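Local coordinates for protein 361aa long hypothetical D-aminopeptidase (Pyrococcus horikoshii, PDB 2DRH) that is of unproven function but is probably an aminopeptidase of the DmpA-like S58 peptidase family, at residues T216-P221 and R351-Y356. Residues are numbered along the deposited sequence; the frame is centred on the assembly and turned at random.
Sequences TIAGVP and RIMRRY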
loop_
_atom_site.group_PDB
_atom_site.type_symbol
_atom_site.label_atom_id
_atom_site.label_comp_id
_atom_site.label_asym_id
_atom_site.label_seq_id
_atom_site.Cartn_x
_atom_site.Cartn_y
_atom_site.Cartn_z
ATOM N N THR A 216 6.006 9.053 -28.310
ATOM C CA THR A 216 4.696 9.364 -28.857
ATOM C C THR A 216 4.380 10.822 -28.543
ATOM O O THR A 216 4.320 11.206 -27.375
ATOM C CB THR A 216 3.630 8.472 -28.214
ATOM O OG1 THR A 216 4.064 7.106 -28.281
ATOM C CG2 THR A 216 2.295 8.622 -28.938
ATOM N N ILE A 217 4.189 11.634 -29.580
ATOM C CA ILE A 217 3.894 13.051 -29.372
ATOM C C ILE A 217 2.529 13.417 -29.918
ATOM O O ILE A 217 2.323 13.453 -31.127
ATOM C CB ILE A 217 4.962 13.959 -30.029
ATOM C CG1 ILE A 217 6.338 13.670 -29.421
ATOM C CG2 ILE A 217 4.601 15.428 -29.816
ATOM C CD1 ILE A 217 7.454 14.554 -29.952
ATOM N N ALA A 218 1.598 13.686 -29.012
ATOM C CA ALA A 218 0.240 14.039 -29.393
ATOM C C ALA A 218 -0.334 12.935 -30.268
ATOM O O ALA A 218 -1.009 13.203 -31.258
ATOM C CB ALA A 218 0.223 15.379 -30.138
ATOM N N GLY A 219 -0.037 11.690 -29.901
ATOM C CA GLY A 219 -0.543 10.544 -30.639
ATOM C C GLY A 219 0.283 10.067 -31.821
ATOM O O GLY A 219 0.086 8.952 -32.312
ATOM N N VAL A 220 1.209 10.900 -32.278
ATOM C CA VAL A 220 2.053 10.560 -33.422
ATOM C C VAL A 220 3.307 9.795 -32.994
ATOM O O VAL A 220 4.048 10.248 -32.122
ATOM C CB VAL A 220 2.479 11.841 -34.180
ATOM C CG1 VAL A 220 3.300 11.474 -35.411
ATOM C CG2 VAL A 220 1.240 12.646 -34.577
ATOM N N PRO A 221 3.557 8.621 -33.602
ATOM C CA PRO A 221 4.735 7.815 -33.259
ATOM C C PRO A 221 6.041 8.454 -33.738
ATOM O O PRO A 221 6.768 7.890 -34.564
ATOM C CB PRO A 221 4.445 6.475 -33.933
ATOM C CG PRO A 221 3.635 6.865 -35.126
ATOM C CD PRO A 221 2.699 7.913 -34.567
ATOM N N ARG A 351 7.584 18.544 -39.444
ATOM C CA ARG A 351 7.323 17.798 -40.669
ATOM C C ARG A 351 6.507 16.534 -40.377
ATOM O O ARG A 351 5.524 16.250 -41.061
ATOM C CB ARG A 351 8.648 17.413 -41.331
ATOM C CG ARG A 351 8.503 16.486 -42.517
ATOM C CD ARG A 351 9.866 16.075 -43.053
ATOM N NE ARG A 351 10.542 15.111 -42.186
ATOM C CZ ARG A 351 10.237 13.818 -42.107
ATOM N NH1 ARG A 351 9.259 13.308 -42.843
ATOM N NH2 ARG A 351 10.928 13.027 -41.299
ATOM N N ILE A 352 6.921 15.774 -39.366
ATOM C CA ILE A 352 6.209 14.548 -39.016
ATOM C C ILE A 352 4.783 14.834 -38.560
ATOM O O ILE A 352 3.845 14.162 -38.985
ATOM C CB ILE A 352 6.942 13.751 -37.908
ATOM C CG1 ILE A 352 8.132 12.989 -38.506
ATOM C CG2 ILE A 352 5.996 12.751 -37.261
ATOM C CD1 ILE A 352 9.459 13.661 -38.320
ATOM N N MET A 353 4.624 15.829 -37.695
ATOM C CA MET A 353 3.303 16.191 -37.204
ATOM C C MET A 353 2.401 16.541 -38.384
ATOM O O MET A 353 1.231 16.175 -38.405
ATOM C CB MET A 353 3.393 17.371 -36.228
ATOM C CG MET A 353 4.157 17.069 -34.927
ATOM S SD MET A 353 3.575 15.608 -33.989
ATOM C CE MET A 353 2.130 16.289 -33.138
ATOM N N ARG A 354 2.953 17.239 -39.373
ATOM C CA ARG A 354 2.184 17.608 -40.559
ATOM C C ARG A 354 1.788 16.386 -41.390
ATOM O O ARG A 354 0.670 16.316 -41.894
ATOM C CB ARG A 354 2.965 18.596 -41.432
ATOM C CG ARG A 354 2.763 20.060 -41.052
ATOM C CD ARG A 354 3.211 20.986 -42.179
ATOM N NE ARG A 354 4.661 20.996 -42.343
ATOM C CZ ARG A 354 5.473 21.862 -41.747
ATOM N NH1 ARG A 354 4.977 22.799 -40.946
ATOM N NH2 ARG A 354 6.783 21.787 -41.944
ATOM N N ARG A 355 2.700 15.430 -41.535
ATOM C CA ARG A 355 2.412 14.219 -42.297
ATOM C C ARG A 355 1.228 13.463 -41.689
ATOM O O ARG A 355 0.518 12.740 -42.386
ATOM C CB ARG A 355 3.636 13.298 -42.335
ATOM C CG ARG A 355 3.363 11.936 -42.978
ATOM C CD ARG A 355 4.527 10.960 -42.793
ATOM N NE ARG A 355 5.669 11.255 -43.657
ATOM C CZ ARG A 355 5.658 11.126 -44.982
ATOM N NH1 ARG A 355 4.561 10.705 -45.601
ATOM N NH2 ARG A 355 6.743 11.416 -45.692
ATOM N N TYR A 356 1.021 13.623 -40.387
ATOM C CA TYR A 356 -0.083 12.950 -39.718
ATOM C C TYR A 356 -1.253 13.892 -39.458
ATOM O O TYR A 356 -2.072 13.655 -38.571
ATOM C CB TYR A 356 0.391 12.320 -38.409
ATOM C CG TYR A 356 1.256 11.095 -38.606
ATOM C CD1 TYR A 356 2.581 11.207 -39.031
ATOM C CD2 TYR A 356 0.744 9.819 -38.379
ATOM C CE1 TYR A 356 3.376 10.074 -39.219
ATOM C CE2 TYR A 356 1.524 8.683 -38.566
ATOM C CZ TYR A 356 2.837 8.814 -38.984
ATOM O OH TYR A 356 3.601 7.681 -39.153
#
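Ile217 O accepts the backbone N-H of Val220 at 3.0 Å, closing a type I' beta turn from Ile217 to Val220, and the terminal methyl of Met353, CE, packs against the same oxygen. A second backbone bond, Ile217 N to Val220 O at 2.9 Å, leaves the two residues doubly hydrogen-bonded across the turn, just ahead of helix 222-225, whose N-cap is Pro221. The turn packs on the C-terminal end of helix 346-355 and on Tyr356 just beyond it, without any hydrogen bond between the two segments. Val220 enters between Ile352, Met353 and Tyr356. Its chi1 of -177° carries Val220 CG1 to Ile352 CG2 at 3.5 Å. The same Val220 CG1 lies over one face of the Tyr356 ring, 3.9 Å from the centroid, in a CH-pi contact. Val220 CG2 turns to Met353 SD at 3.8 Å. Cutting Val220 back to an alanine removes both methyls and would probably open a gap between the Tyr356 ring, Ile352 and Met353 SD. Tyr356 OH is hydrogen-bonded to Glu225, tying the ring to the short helix, and Tyr356 packs on Tyr356 of the second subunit, so the contact lies at a subunit interface. Met353, bent at chi2 (-54°) and chi3 (-80°), brings CE within 3.7 Å of Ala218 CB.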